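Local coordinates for protein NUDIX hydrolase (Alicyclobacillus acidocaldarius subsp. acidocaldarius, PDB 3QSJ) that probably hydrolyses phosphorus-containing anhydrides in a metal-dependent manner and binds calcium in this crystal, at residues P51-M56 with A79-A84. Numbering follows the deposited sequence.
Sequences PSDAEM and ALRETA. With CA (calcium ion), chain B.
Asp53 and Arg81 meet in a bidentate salt bridge that ties helix 51-58 to helix 72-87, the helix of the Nudix box, whose REXXEE pattern begins at Arg81. The guanidinium is engaged side-on: NE of Arg81 donates to OD1 of Asp53 at 2.8 Å, and NH2 of Arg81 donates to OD2 of Asp53, also at 2.8 Å. Both bonds are nearly straight, within 10° of linear, and use the syn lone pairs; the two planar groups lie only 4° apart. Beside this pair, selenomethionine Met56 brings CE to 4.3 Å from CD of Arg81, while its side chain also packs on Leu120 of helix 119-125. Arg81 leaves its helix with CG anti to the backbone N, then bends at CG-CD (chi3 50°), which turns its NE edge to the carboxylate. NH1 of Arg81 reaches OE2 of Glu82 at 2.9 Å, from above the carboxylate plane. The second shell fixes both ends: Thr78 and the backbone N of Asp50 bond to OD2 of Asp53, Ala48 O accepts from NH2 of Arg81, and Glu85 pairs with NH1. Replacing Arg81 with a leucine would probably leave the buried Asp53 carboxylate without its countercharge and Glu82 freer to turn. OE1 of Glu82 binds the calcium ion at 2.4 Å, in a site that the backbone O of Gly46 and OE2 of Glu86 also serve.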
ATOM      1  N   PRO A  51     -12.608   4.787  -9.834  1.00 27.26           N
ATOM      2  CA  PRO A  51     -13.058   6.195 -10.007  1.00 27.63           C
ATOM      3  C   PRO A  51     -13.256   6.944  -8.703  1.00 28.50           C
ATOM      4  O   PRO A  51     -12.971   8.136  -8.669  1.00 29.50           O
ATOM      5  CB  PRO A  51     -14.401   6.057 -10.731  1.00 31.14           C
ATOM      6  CG  PRO A  51     -14.277   4.736 -11.500  1.00 35.79           C
ATOM      7  CD  PRO A  51     -13.454   3.844 -10.612  1.00 30.97           C
ATOM      8  N   SER A  52     -13.744   6.266  -7.618  1.00 24.26           N
ATOM      9  CA  SER A  52     -13.976   7.003  -6.354  1.00 23.93           C
ATOM     10  C   SER A  52     -12.663   7.480  -5.723  1.00 23.19           C
ATOM     11  O   SER A  52     -12.722   8.273  -4.796  1.00 20.87           O
ATOM     12  CB  SER A  52     -14.783   6.183  -5.339  1.00 28.54           C
ATOM     13  OG  SER A  52     -14.106   4.989  -4.953  1.00 32.42           O
ATOM     14  N   ASP A  53     -11.482   6.960  -6.185  1.00 20.14           N
ATOM     15  CA  ASP A  53     -10.202   7.363  -5.582  1.00 17.54           C
ATOM     16  C   ASP A  53      -9.927   8.858  -5.814  1.00 17.69           C
ATOM     17  O   ASP A  53      -9.611   9.565  -4.848  1.00 17.04           O
ATOM     18  CB  ASP A  53      -9.027   6.497  -6.064  1.00 17.36           C
ATOM     19  CG  ASP A  53      -9.204   5.044  -5.639  1.00 19.06           C
ATOM     20  OD1 ASP A  53      -9.999   4.793  -4.690  1.00 21.75           O
ATOM     21  OD2 ASP A  53      -8.593   4.161  -6.276  1.00 18.88           O
ATOM     22  N   ALA A  54     -10.084   9.345  -7.075  1.00 18.61           N
ATOM     23  CA  ALA A  54      -9.876  10.765  -7.344  1.00 18.94           C
ATOM     24  C   ALA A  54     -10.949  11.605  -6.638  1.00 22.32           C
ATOM     25  O   ALA A  54     -10.633  12.689  -6.159  1.00 21.63           O
ATOM     26  CB  ALA A  54      -9.926  11.023  -8.840  1.00 21.02           C
ATOM     27  N   GLU A  55     -12.158  11.051  -6.447  1.00 18.79           N
ATOM     28  CA  GLU A  55     -13.234  11.820  -5.758  1.00 20.79           C
ATOM     29  C   GLU A  55     -12.843  12.045  -4.276  1.00 22.36           C
ATOM     30  O   GLU A  55     -12.905  13.174  -3.757  1.00 22.43           O
ATOM     31  CB  GLU A  55     -14.560  11.063  -5.822  1.00 22.94           C
ATOM     32  CG  GLU A  55     -15.122  10.906  -7.231  1.00 28.91           C
ATOM     33  CD  GLU A  55     -16.514  10.310  -7.259  1.00 58.05           C
ATOM     34  OE1 GLU A  55     -16.661   9.114  -6.914  1.00 56.20           O
ATOM     35  OE2 GLU A  55     -17.458  11.037  -7.638  1.00 64.84           O
HETATM   36  N   MSE A  56     -12.356  10.965  -3.612  1.00 16.57           N
HETATM   37  CA  MSE A  56     -11.886  11.064  -2.238  1.00 14.28           C
HETATM   38  C   MSE A  56     -10.633  11.942  -2.144  1.00 17.87           C
HETATM   39  O   MSE A  56     -10.488  12.673  -1.159  1.00 18.00           O
HETATM   40  CB  MSE A  56     -11.552   9.667  -1.679  1.00 14.17           C
HETATM   41  CG  MSE A  56     -12.834   8.861  -1.384  1.00 17.93           C
HETATM   42 SE   MSE A  56     -12.372   7.176  -0.507  0.60 19.87          SE
HETATM   43  CE  MSE A  56     -12.014   6.120  -2.218  1.00 18.61           C
ATOM     44  N   ALA A  79      -3.901   3.557  -3.043  1.00 15.15           N
ATOM     45  CA  ALA A  79      -3.045   2.759  -2.158  1.00 16.30           C
ATOM     46  C   ALA A  79      -3.650   2.561  -0.760  1.00 18.89           C
ATOM     47  O   ALA A  79      -3.661   1.434  -0.242  1.00 17.75           O
ATOM     48  CB  ALA A  79      -1.663   3.388  -2.076  1.00 16.13           C
ATOM     49  N   LEU A  80      -4.188   3.635  -0.194  1.00 16.02           N
ATOM     50  CA  LEU A  80      -4.801   3.612   1.153  1.00 15.19           C
ATOM     51  C   LEU A  80      -6.059   2.746   1.118  1.00 17.86           C
ATOM     52  O   LEU A  80      -6.301   1.967   2.054  1.00 15.46           O
ATOM     53  CB  LEU A  80      -5.124   5.043   1.568  1.00 13.96           C
ATOM     54  CG  LEU A  80      -3.877   5.832   1.984  1.00 15.45           C
ATOM     55  CD1 LEU A  80      -4.141   7.344   1.858  1.00 17.34           C
ATOM     56  CD2 LEU A  80      -3.391   5.385   3.372  1.00 16.43           C
ATOM     57  N   ARG A  81      -6.856   2.883   0.086  1.00 14.34           N
ATOM     58  CA  ARG A  81      -8.090   2.090  -0.001  1.00 14.64           C
ATOM     59  C   ARG A  81      -7.793   0.575  -0.088  1.00 18.78           C
ATOM     60  O   ARG A  81      -8.466  -0.217   0.564  1.00 18.66           O
ATOM     61  CB  ARG A  81      -8.941   2.516  -1.229  1.00 16.83           C
ATOM     62  CG  ARG A  81     -10.181   1.573  -1.461  1.00 17.36           C
ATOM     63  CD  ARG A  81     -11.025   1.953  -2.707  1.00 17.72           C
ATOM     64  NE  ARG A  81     -10.179   2.118  -3.903  1.00 16.21           N
ATOM     65  CZ  ARG A  81      -9.603   1.131  -4.583  1.00 25.67           C
ATOM     66  NH1 ARG A  81      -9.793  -0.149  -4.218  1.00 17.66           N
ATOM     67  NH2 ARG A  81      -8.836   1.404  -5.639  1.00 21.75           N
ATOM     68  N   GLU A  82      -6.858   0.201  -0.969  1.00 15.11           N
ATOM     69  CA  GLU A  82      -6.481  -1.198  -1.238  1.00 16.13           C
ATOM     70  C   GLU A  82      -5.902  -1.802   0.044  1.00 18.07           C
ATOM     71  O   GLU A  82      -6.209  -2.952   0.391  1.00 16.99           O
ATOM     72  CB  GLU A  82      -5.450  -1.231  -2.370  1.00 17.65           C
ATOM     73  CG  GLU A  82      -6.060  -0.941  -3.738  1.00 18.03           C
ATOM     74  CD  GLU A  82      -6.888  -2.063  -4.361  1.00 26.02           C
ATOM     75  OE1 GLU A  82      -6.664  -3.240  -3.991  1.00 22.88           O
ATOM     76  OE2 GLU A  82      -7.681  -1.785  -5.293  1.00 24.76           O
ATOM     77  N   THR A  83      -5.153  -0.984   0.818  1.00 16.25           N
ATOM     78  CA  THR A  83      -4.596  -1.433   2.081  1.00 15.49           C
ATOM     79  C   THR A  83      -5.737  -1.749   3.085  1.00 16.50           C
ATOM     80  O   THR A  83      -5.679  -2.762   3.788  1.00 17.32           O
ATOM     81  CB  THR A  83      -3.617  -0.377   2.644  1.00 18.23           C
ATOM     82  OG1 THR A  83      -2.540  -0.232   1.694  1.00 16.16           O
ATOM     83  CG2 THR A  83      -3.037  -0.800   3.984  1.00 16.94           C
ATOM     84  N   ALA A  84      -6.772  -0.884   3.144  1.00 16.91           N
ATOM     85  CA  ALA A  84      -7.875  -1.097   4.094  1.00 16.47           C
ATOM     86  C   ALA A  84      -8.571  -2.393   3.713  1.00 18.71           C
ATOM     87  O   ALA A  84      -8.921  -3.209   4.582  1.00 18.45           O
ATOM     88  CB  ALA A  84      -8.852   0.089   4.020  1.00 17.63           C
TER
HETATM   89 CA    CA B 230      -5.560  -5.306  -3.706  1.00 19.08          CA
HETATM   90  O   HOH W   1      -6.562  -5.656  -5.777  1.00 28.03           O
HETATM   91  O   HOH W   2      -7.718  -5.377  -2.481  1.00 25.92           O